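Acetyltransferase, GNAT family protein (Mycobacterium smegmatis, PDB 6C37) probably transfers an acetyl group from acetyl-CoA to the N-terminal alanine of proteins, as a RimJ-type member of the GNAT acetyltransferase family. Local coordinates at residues 94-99 against 107-112; 19-24 against 124-129; 1-6 against 137-142; 130-135 against 194-199. All blocks are in the same frame, centred on the assembly; numbering follows the deposited sequence.

Interaction 1: 94-99 against 107-112; sequences LTIGNV and AWIGYW
The indole of Trp108 lies flat over Gly97: Gly97 CA sits 3.6 Å from the centroid of the Trp108 six-membered ring, a CH-pi contact over one face, while Gly110 N stands at the ring edge, in plane. Asn98 CB and Thr95 O approach the same ring obliquely. The two strands form an antiparallel beta hairpin in the central sheet of the GNAT fold. Trp108 CG is placed between its backbone N and carbonyl carbon (chi1 57°), which brings the indole back across the neighbouring strand, where Gly97 has no side chain to obstruct it. Thr95 lies side by side with it, Thr95 CG2 4.0 Å from Trp108 CH2. Thr95 pairs with Gly110 and Gly97 with Trp108 through two backbone hydrogen bonds each. On the other face of the sheet Leu94, Ile96, Ile109 and Tyr111 form an apolar layer under helix 122-135; Ile109 CD1 touches Leu94 CD1 at 3.8 Å and Ile96 CG1 at 3.9 Å. Tyr111 belongs to the acetyl-CoA site: its carbonyl O accepts a hydrogen bond from the bound CoA disulfide, and its OH is bonded to Ser154 OG. At the turn end, Ala107 CB packs 3.6 Å from Ile96 CG2.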
# COMPACT_ATOMS: atom_id res chain seq x y z
N LEU A 94 0.99 0.50 -3.73
CA LEU A 94 0.31 0.98 -2.53
C LEU A 94 -1.16 1.10 -2.91
O LEU A 94 -1.50 1.83 -3.83
CB LEU A 94 0.87 2.34 -2.08
CG LEU A 94 0.44 3.21 -0.87
CD1 LEU A 94 -1.01 3.79 -0.95
CD2 LEU A 94 0.77 2.63 0.51
N THR A 95 -2.01 0.37 -2.19
CA THR A 95 -3.43 0.34 -2.49
C THR A 95 -4.22 0.81 -1.29
O THR A 95 -4.02 0.32 -0.17
CB THR A 95 -3.89 -1.07 -2.89
OG1 THR A 95 -3.07 -1.57 -3.95
CG2 THR A 95 -5.37 -1.05 -3.34
N ILE A 96 -5.12 1.76 -1.52
CA ILE A 96 -6.12 2.16 -0.54
C ILE A 96 -7.44 1.53 -0.97
O ILE A 96 -7.86 1.71 -2.12
CB ILE A 96 -6.22 3.69 -0.46
CG1 ILE A 96 -4.87 4.27 -0.03
CG2 ILE A 96 -7.35 4.13 0.49
CD1 ILE A 96 -4.46 5.49 -0.83
N GLY A 97 -8.07 0.76 -0.08
CA GLY A 97 -9.21 -0.06 -0.47
C GLY A 97 -10.39 0.12 0.48
O GLY A 97 -10.27 0.71 1.55
N ASN A 98 -11.54 -0.40 0.04
CA ASN A 98 -12.79 -0.33 0.81
C ASN A 98 -13.08 1.10 1.26
O ASN A 98 -13.47 1.35 2.41
CB ASN A 98 -12.73 -1.29 2.00
CG ASN A 98 -14.08 -1.56 2.61
OD1 ASN A 98 -15.10 -1.50 1.93
ND2 ASN A 98 -14.09 -1.84 3.91
N VAL A 99 -12.88 2.07 0.36
CA VAL A 99 -13.07 3.48 0.69
C VAL A 99 -14.55 3.77 0.91
O VAL A 99 -15.40 3.42 0.08
CB VAL A 99 -12.52 4.38 -0.42
CG1 VAL A 99 -12.77 5.85 -0.08
CG2 VAL A 99 -11.04 4.11 -0.64
N ALA A 107 -10.89 3.72 5.26
CA ALA A 107 -10.44 2.80 4.23
C ALA A 107 -9.33 1.96 4.84
O ALA A 107 -8.78 2.30 5.90
CB ALA A 107 -9.94 3.56 2.99
N TRP A 108 -8.97 0.87 4.17
CA TRP A 108 -7.77 0.14 4.52
C TRP A 108 -6.65 0.49 3.55
O TRP A 108 -6.88 1.02 2.46
CB TRP A 108 -7.98 -1.39 4.55
CG TRP A 108 -8.49 -2.08 3.28
CD1 TRP A 108 -9.75 -2.60 3.08
CD2 TRP A 108 -7.74 -2.41 2.10
NE1 TRP A 108 -9.83 -3.19 1.84
CE2 TRP A 108 -8.62 -3.09 1.21
CE3 TRP A 108 -6.42 -2.19 1.69
CZ2 TRP A 108 -8.21 -3.54 -0.04
CZ3 TRP A 108 -6.03 -2.63 0.43
CH2 TRP A 108 -6.92 -3.30 -0.42
N ILE A 109 -5.42 0.22 3.98
CA ILE A 109 -4.24 0.52 3.16
C ILE A 109 -3.35 -0.72 3.13
O ILE A 109 -3.28 -1.47 4.11
CB ILE A 109 -3.49 1.78 3.66
CG1 ILE A 109 -2.44 2.24 2.64
CG2 ILE A 109 -2.83 1.54 5.02
CD1 ILE A 109 -2.18 3.74 2.70
N GLY A 110 -2.70 -0.95 1.99
CA GLY A 110 -1.82 -2.09 1.85
C GLY A 110 -0.69 -1.73 0.91
O GLY A 110 -0.77 -0.74 0.19
N TYR A 111 0.38 -2.53 0.93
CA TYR A 111 1.53 -2.21 0.09
C TYR A 111 2.42 -3.44 -0.06
O TYR A 111 2.33 -4.39 0.72
CB TYR A 111 2.35 -1.05 0.69
CG TYR A 111 2.48 -1.22 2.19
CD1 TYR A 111 3.43 -2.09 2.72
CD2 TYR A 111 1.63 -0.55 3.07
CE1 TYR A 111 3.54 -2.28 4.10
CE2 TYR A 111 1.72 -0.73 4.45
CZ TYR A 111 2.68 -1.59 4.96
OH TYR A 111 2.76 -1.77 6.32
N TRP A 112 3.29 -3.40 -1.07
CA TRP A 112 4.40 -4.33 -1.15
C TRP A 112 5.54 -3.65 -1.89
O TRP A 112 5.31 -2.71 -2.67
CB TRP A 112 3.97 -5.65 -1.81
CG TRP A 112 3.60 -5.52 -3.28
CD1 TRP A 112 2.35 -5.27 -3.79
CD2 TRP A 112 4.48 -5.65 -4.41
NE1 TRP A 112 2.40 -5.23 -5.17
CE2 TRP A 112 3.70 -5.46 -5.57
CE3 TRP A 112 5.85 -5.90 -4.55
CZ2 TRP A 112 4.25 -5.50 -6.86
CZ3 TRP A 112 6.39 -5.95 -5.84
CH2 TRP A 112 5.59 -5.75 -6.98

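Interaction 2: 19-24 against 124-129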
# COMPACT_ATOMS: atom_id res chain seq x y z
N VAL A 19 11.01 8.46 -3.94
CA VAL A 19 9.79 7.65 -3.91
C VAL A 19 8.59 8.54 -4.24
O VAL A 19 8.44 9.63 -3.67
CB VAL A 19 9.61 6.95 -2.55
CG1 VAL A 19 8.21 6.30 -2.43
CG2 VAL A 19 10.70 5.90 -2.35
N GLY A 20 7.74 8.07 -5.15
CA GLY A 20 6.47 8.70 -5.40
C GLY A 20 5.41 7.66 -5.71
O GLY A 20 5.73 6.49 -5.93
N LEU A 21 4.15 8.09 -5.69
CA LEU A 21 3.02 7.24 -6.07
C LEU A 21 2.34 7.79 -7.33
O LEU A 21 2.24 9.01 -7.51
CB LEU A 21 1.97 7.17 -4.95
CG LEU A 21 2.41 6.79 -3.55
CD1 LEU A 21 1.21 6.84 -2.57
CD2 LEU A 21 3.02 5.39 -3.57
N ARG A 22 1.84 6.89 -8.17
CA ARG A 22 1.06 7.31 -9.32
C ARG A 22 0.13 6.16 -9.75
O ARG A 22 0.36 5.00 -9.38
CB ARG A 22 1.97 7.75 -10.48
CG ARG A 22 3.04 6.76 -10.83
CD ARG A 22 2.56 5.81 -11.91
NE ARG A 22 3.62 4.94 -12.39
CZ ARG A 22 3.40 3.77 -12.96
NH1 ARG A 22 2.15 3.34 -13.10
NH2 ARG A 22 4.41 3.02 -13.38
N PRO A 23 -0.92 6.45 -10.52
CA PRO A 23 -1.90 5.40 -10.84
C PRO A 23 -1.33 4.25 -11.65
O PRO A 23 -0.47 4.43 -12.52
CB PRO A 23 -2.96 6.15 -11.65
CG PRO A 23 -2.86 7.54 -11.21
CD PRO A 23 -1.40 7.78 -10.94
N VAL A 24 -1.86 3.06 -11.37
CA VAL A 24 -1.60 1.89 -12.22
C VAL A 24 -1.97 2.22 -13.67
O VAL A 24 -2.90 3.00 -13.92
CB VAL A 24 -2.36 0.65 -11.71
CG1 VAL A 24 -1.79 0.17 -10.38
CG2 VAL A 24 -3.86 0.93 -11.57
N THR A 124 7.98 2.63 3.96
CA THR A 124 7.64 3.61 4.98
C THR A 124 7.27 4.95 4.35
O THR A 124 6.28 5.58 4.73
CB THR A 124 8.79 3.78 5.97
OG1 THR A 124 8.98 2.54 6.67
CG2 THR A 124 8.44 4.83 7.00
N ALA A 125 8.05 5.39 3.35
CA ALA A 125 7.70 6.64 2.68
C ALA A 125 6.41 6.52 1.88
O ALA A 125 5.59 7.45 1.88
CB ALA A 125 8.85 7.08 1.78
N ALA A 126 6.23 5.40 1.17
CA ALA A 126 4.99 5.19 0.41
C ALA A 126 3.78 5.25 1.33
O ALA A 126 2.77 5.89 1.01
CB ALA A 126 5.03 3.86 -0.33
N LEU A 127 3.88 4.60 2.50
CA LEU A 127 2.76 4.61 3.44
C LEU A 127 2.48 6.02 3.94
O LEU A 127 1.33 6.46 4.00
CB LEU A 127 3.06 3.66 4.61
CG LEU A 127 1.97 3.53 5.68
CD1 LEU A 127 0.63 3.15 5.05
CD2 LEU A 127 2.38 2.48 6.71
N ALA A 128 3.54 6.75 4.33
CA ALA A 128 3.35 8.10 4.86
C ALA A 128 2.72 9.01 3.82
O ALA A 128 1.75 9.72 4.11
CB ALA A 128 4.67 8.66 5.35
N MET A 129 3.24 9.01 2.59
CA MET A 129 2.64 9.91 1.61
C MET A 129 1.24 9.44 1.21
O MET A 129 0.36 10.28 0.99
CB MET A 129 3.56 10.08 0.40
CG MET A 129 3.72 8.88 -0.51
SD MET A 129 4.95 9.28 -1.80
CE MET A 129 6.31 9.85 -0.80
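Met129 reaches from helix 122-135 across strand 17-23 and meets Val19, Gly20 and Leu21 in turn, an alpha/beta packing in which a helix of the GNAT fold lies against its mixed sheet. The short axes run 8.3 Å apart at closest approach, with 51° between their directions. Met129 CG stands between the backbone N and the carbonyl carbon (chi1 70°), and the chain then runs extended through chi2 before bending at chi3. This course lays CG and SD against Leu21 and carries the terminal methyl to the Val19 end of the strand segment. Met129 CG lies 3.8 Å from Leu21 CD1, Met129 SD passes 4.0 Å from Gly20 CA, and the Met129 CE methyl ends 3.6 Å from Val19 O. Leu21 differs at its first torsion, its CG lying anti to the carbonyl carbon (chi1 -52°). Of its two methyls, CD1 lies against Met129 CG and also near Ala126 O, whereas Leu21 CD2 reaches Ala126 CB at 4.1 Å. No hydrogen bond joins segments 19-24 and 124-129; the contact is wholly one of van der Waals packing, and five of its six residues are buried. Strand 9-14 adds Val9 and Leu12 against Met129, and Ile84 of strand 80-86 touches both Leu21 and Ala126. Near the start of the same helix, Thr124 OG1 hydrogen-bonds the bound CoA disulfide and His160 ND1. Val19 points at the helix and sets its CG1 close to Ala126 N and 4.3 Å from Ala125 CB.

Interaction 3: 1-6 against 137-142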
# COMPACT_ATOMS: atom_id res chain seq x y z
N MET A 1 -17.47 11.87 -5.73
CA MET A 1 -17.52 10.53 -6.30
C MET A 1 -16.21 9.81 -5.99
O MET A 1 -16.21 8.69 -5.47
CB MET A 1 -17.77 10.59 -7.81
CG MET A 1 -17.94 9.24 -8.49
SD MET A 1 -19.38 8.35 -7.88
CE MET A 1 -19.24 6.78 -8.73
N HIS A 2 -15.09 10.47 -6.28
CA HIS A 2 -13.79 9.83 -6.10
C HIS A 2 -12.71 10.87 -5.82
O HIS A 2 -11.76 11.01 -6.60
CB HIS A 2 -13.42 9.01 -7.34
CG HIS A 2 -13.54 9.77 -8.62
ND1 HIS A 2 -12.45 10.37 -9.23
CD2 HIS A 2 -14.61 10.07 -9.40
CE1 HIS A 2 -12.85 10.98 -10.34
NE2 HIS A 2 -14.16 10.82 -10.45
N PRO A 3 -12.81 11.60 -4.71
CA PRO A 3 -11.85 12.68 -4.45
C PRO A 3 -10.44 12.14 -4.29
O PRO A 3 -10.21 11.10 -3.68
CB PRO A 3 -12.37 13.29 -3.14
CG PRO A 3 -13.10 12.15 -2.47
CD PRO A 3 -13.76 11.41 -3.60
N GLY A 4 -9.48 12.86 -4.87
CA GLY A 4 -8.09 12.45 -4.80
C GLY A 4 -7.69 11.39 -5.80
O GLY A 4 -6.55 10.91 -5.74
N TRP A 5 -8.57 11.01 -6.72
CA TRP A 5 -8.24 10.09 -7.79
C TRP A 5 -8.75 10.64 -9.11
O TRP A 5 -9.88 11.12 -9.19
CB TRP A 5 -8.87 8.71 -7.56
CG TRP A 5 -8.50 7.76 -8.63
CD1 TRP A 5 -9.20 7.50 -9.78
CD2 TRP A 5 -7.32 6.98 -8.69
NE1 TRP A 5 -8.52 6.57 -10.54
CE2 TRP A 5 -7.36 6.24 -9.89
CE3 TRP A 5 -6.22 6.82 -7.84
CZ2 TRP A 5 -6.36 5.35 -10.25
CZ3 TRP A 5 -5.23 5.93 -8.20
CH2 TRP A 5 -5.30 5.22 -9.39
N PRO A 6 -7.94 10.58 -10.19
CA PRO A 6 -6.54 10.14 -10.16
C PRO A 6 -5.64 11.28 -9.71
O PRO A 6 -6.04 12.46 -9.71
CB PRO A 6 -6.27 9.73 -11.61
CG PRO A 6 -7.17 10.59 -12.41
CD PRO A 6 -8.41 10.83 -11.56
N ALA A 137 -6.56 14.92 0.26
CA ALA A 137 -7.29 14.91 -1.01
C ALA A 137 -8.46 13.94 -1.01
O ALA A 137 -9.50 14.22 -1.62
CB ALA A 137 -6.34 14.59 -2.17
N VAL A 138 -8.32 12.77 -0.37
CA VAL A 138 -9.43 11.81 -0.34
C VAL A 138 -10.47 12.17 0.71
O VAL A 138 -11.57 11.60 0.69
CB VAL A 138 -8.89 10.38 -0.13
CG1 VAL A 138 -9.94 9.33 -0.50
CG2 VAL A 138 -7.67 10.14 -1.00
N GLN A 139 -10.16 13.11 1.60
CA GLN A 139 -11.08 13.64 2.61
C GLN A 139 -11.49 12.57 3.62
O GLN A 139 -12.60 12.62 4.18
CB GLN A 139 -12.33 14.27 1.99
CG GLN A 139 -12.03 15.41 1.04
CD GLN A 139 -13.23 15.78 0.20
OE1 GLN A 139 -14.10 14.95 -0.08
NE2 GLN A 139 -13.28 17.04 -0.23
N LEU A 140 -10.61 11.61 3.87
CA LEU A 140 -10.88 10.55 4.83
C LEU A 140 -10.49 10.97 6.24
O LEU A 140 -9.61 11.80 6.45
CB LEU A 140 -10.13 9.27 4.46
CG LEU A 140 -10.55 8.70 3.10
CD1 LEU A 140 -9.76 7.42 2.78
CD2 LEU A 140 -12.05 8.47 3.01
N HIS A 141 -11.17 10.35 7.19
CA HIS A 141 -10.94 10.53 8.62
C HIS A 141 -10.03 9.46 9.21
O HIS A 141 -9.31 9.73 10.16
CB HIS A 141 -12.29 10.50 9.35
CG HIS A 141 -12.16 10.50 10.84
ND1 HIS A 141 -12.58 9.45 11.63
CD2 HIS A 141 -11.67 11.43 11.69
CE1 HIS A 141 -12.34 9.73 12.89
NE2 HIS A 141 -11.80 10.93 12.96
N ARG A 142 -10.07 8.24 8.67
CA ARG A 142 -9.44 7.11 9.33
C ARG A 142 -8.84 6.17 8.29
O ARG A 142 -9.44 5.96 7.23
CB ARG A 142 -10.49 6.37 10.20
CG ARG A 142 -10.03 5.07 10.84
CD ARG A 142 -11.09 4.55 11.86
NE ARG A 142 -10.67 3.29 12.47
CZ ARG A 142 -10.77 2.10 11.88
NH1 ARG A 142 -11.27 2.02 10.65
NH2 ARG A 142 -10.36 1.00 12.52
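A type II beta turn from His2 to Trp5, at the very start of the chain, presses its Pro3-Gly4 corner against the loop that leads from helix 122-135 to strand 142-147. Pro3 carries most of the contact. Its ring carbons meet backbone carbonyls of the loop, with Pro3 CB 3.4 Å from Ala137 O and Pro3 CG 3.6 Å from Val138 O. The extended side chain of Gln139 crosses the proline at about a right angle and brings its amide oxygen to the ring carbons, Gln139 OE1 lying 3.8 Å from Pro3 CG. Gln139 CG, anti to the carbonyl carbon (chi1 -58°), carries the extended chain to Pro3. Pro3 O faces Val138: Val138 CA makes a CA-H...O contact with Pro3 O at 3.5 Å, and Val138 CG1 lies 3.6 Å from the same oxygen. Gly4 comes close enough for Ala137 CB to touch its CA at 3.8 Å. Its positive phi (82°) suits the third position of a type II turn, where a side chain would press on the preceding carbonyl oxygen. The turn is closed from within by Trp5 N to His2 O, and His2 ND1 donates to Trp5 O at 2.7 Å, from above that carbonyl's plane. No hydrogen bond passes between the two segments, but Gly4 O accepts one from His133 NE2 of the preceding helix. Trp5, the last residue of the turn, packs edge-to-face with Phe82. This is surface packing of an N-terminal Pro-Gly type II turn on a helix-to-strand connection of the GNAT fold, away from the CoA site.

Interaction 4: 130-135 against 194-199; sequences GLDHCF and QSAAHR
The carboxylate of Asp132 meets the first turn of helix 196-202 with both oxygens. Ala196 N donates to Asp132 OD1 at 2.7 Å on the syn lone pair, and Ala197 N donates to Asp132 OD2 at 3.0 Å, also on the syn side and 15° out of the carboxylate plane. The two bonds are fairly straight, and together they fix the rotation of the carboxylate. Asp132 CG lies anti to the carbonyl carbon and beside the backbone N (chi1 -72°), which carries the group outward from helix 122-135 to the incoming backbone. Ser195 CB packs against the carboxylate, 3.4 Å from Asp132 OD2, while Ser195 OG, set between its backbone N and carbonyl carbon, accepts from His198 N at 3.0 Å. Next to this polar grip, Leu131 CD2 packs against Ala196 CB at 4.2 Å; Val161 of helix 152-161 touches both residues. The negative charge faces the positive end of the helix dipole, which would probably favour the ionised aspartate. Amides of the first turn, which lack the usual acceptor one turn earlier in their own helix, are thus shared between two residues, Ser195 as the true N-cap and Asp132 as a carboxylate from another helix, an arrangement characteristic of helix N-terminus capping.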
# COMPACT_ATOMS: atom_id res chain seq x y z
N GLY A 130 1.00 8.13 1.17
CA GLY A 130 -0.35 7.65 0.91
C GLY A 130 -1.33 8.05 2.00
O GLY A 130 -2.46 8.47 1.72
N LEU A 131 -0.89 7.95 3.25
CA LEU A 131 -1.72 8.37 4.38
C LEU A 131 -2.05 9.86 4.29
O LEU A 131 -3.21 10.26 4.43
CB LEU A 131 -1.02 8.06 5.70
CG LEU A 131 -1.77 8.37 6.99
CD1 LEU A 131 -3.05 7.55 7.06
CD2 LEU A 131 -0.87 8.07 8.18
N ASP A 132 -1.02 10.70 4.06
CA ASP A 132 -1.26 12.13 3.91
C ASP A 132 -2.26 12.42 2.80
O ASP A 132 -3.12 13.30 2.95
CB ASP A 132 0.05 12.86 3.62
CG ASP A 132 0.96 12.94 4.81
OD1 ASP A 132 0.46 12.84 5.96
OD2 ASP A 132 2.18 13.11 4.62
N HIS A 133 -2.16 11.70 1.69
CA HIS A 133 -3.10 11.87 0.59
C HIS A 133 -4.51 11.50 1.02
O HIS A 133 -5.47 12.20 0.68
CB HIS A 133 -2.66 11.02 -0.61
CG HIS A 133 -3.43 11.30 -1.86
ND1 HIS A 133 -3.28 12.46 -2.58
CD2 HIS A 133 -4.33 10.55 -2.53
CE1 HIS A 133 -4.07 12.43 -3.64
NE2 HIS A 133 -4.71 11.27 -3.63
N CYS A 134 -4.65 10.41 1.78
CA CYS A 134 -5.98 10.02 2.26
C CYS A 134 -6.61 11.10 3.14
O CYS A 134 -7.81 11.37 3.03
CB CYS A 134 -5.87 8.72 3.06
SG CYS A 134 -5.58 7.24 2.09
N PHE A 135 -5.82 11.70 4.03
CA PHE A 135 -6.33 12.66 5.00
C PHE A 135 -6.46 14.07 4.44
O PHE A 135 -7.00 14.94 5.12
CB PHE A 135 -5.43 12.69 6.24
CG PHE A 135 -5.53 11.45 7.10
CD1 PHE A 135 -6.60 10.57 6.96
CD2 PHE A 135 -4.56 11.17 8.06
CE1 PHE A 135 -6.69 9.43 7.76
CE2 PHE A 135 -4.64 10.04 8.88
CZ PHE A 135 -5.71 9.16 8.72
N GLN A 194 1.51 17.03 12.58
CA GLN A 194 2.16 17.31 11.31
C GLN A 194 1.84 16.17 10.35
O GLN A 194 1.33 15.13 10.76
CB GLN A 194 3.68 17.47 11.49
CG GLN A 194 4.11 18.60 12.43
CD GLN A 194 4.25 19.98 11.75
OE1 GLN A 194 3.73 20.21 10.65
NE2 GLN A 194 4.97 20.88 12.41
N SER A 195 2.14 16.37 9.07
CA SER A 195 1.89 15.30 8.11
C SER A 195 2.77 14.10 8.43
O SER A 195 3.79 14.21 9.12
CB SER A 195 2.15 15.78 6.68
OG SER A 195 3.53 16.00 6.45
N ALA A 196 2.36 12.93 7.94
CA ALA A 196 3.18 11.74 8.11
C ALA A 196 4.54 11.92 7.44
O ALA A 196 5.56 11.45 7.96
CB ALA A 196 2.45 10.51 7.57
N ALA A 197 4.59 12.59 6.29
CA ALA A 197 5.88 12.88 5.66
C ALA A 197 6.77 13.72 6.58
O ALA A 197 7.96 13.42 6.76
CB ALA A 197 5.66 13.60 4.33
N HIS A 198 6.20 14.77 7.17
CA HIS A 198 6.93 15.60 8.12
C HIS A 198 7.46 14.78 9.28
O HIS A 198 8.60 14.97 9.72
CB HIS A 198 6.01 16.73 8.60
CG HIS A 198 6.72 17.84 9.32
ND1 HIS A 198 7.16 17.72 10.61
CD2 HIS A 198 7.05 19.09 8.91
CE1 HIS A 198 7.75 18.85 10.98
NE2 HIS A 198 7.69 19.69 9.96
N ARG A 199 6.64 13.86 9.80
CA ARG A 199 7.08 12.98 10.88
C ARG A 199 8.27 12.13 10.45
O ARG A 199 9.23 11.95 11.22
CB ARG A 199 5.90 12.11 11.33
CG ARG A 199 6.24 10.94 12.23
CD ARG A 199 5.00 10.06 12.44
NE ARG A 199 5.28 8.90 13.29
CZ ARG A 199 4.88 8.78 14.55
NH1 ARG A 199 4.16 9.74 15.13
NH2 ARG A 199 5.18 7.68 15.24

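Overall arrangement
Helix 122-135 and the mixed sheet tie the four contacts together. Interaction 1 is the hairpin of strands 89-97 and 106-113; interaction 2, its centre about 11 Å from that of interaction 1, sets the next helix in the chain on strand 17-23, and the two meet where Leu127 touches Ile109 and Tyr111. Interaction 4 uses the later part of that helix, its centre about 11 Å from that of interaction 2, and binds it to helix 196-202. Interaction 3 joins the N-terminus to the loop following the helix, its centre about 13 Å from that of interaction 4. Its segments alternate along the chain with those of interaction 4, whereas they enclose interactions 1 and 2. The CoA-contacting Tyr111 and Thr124 thus lie on adjoining elements of one core.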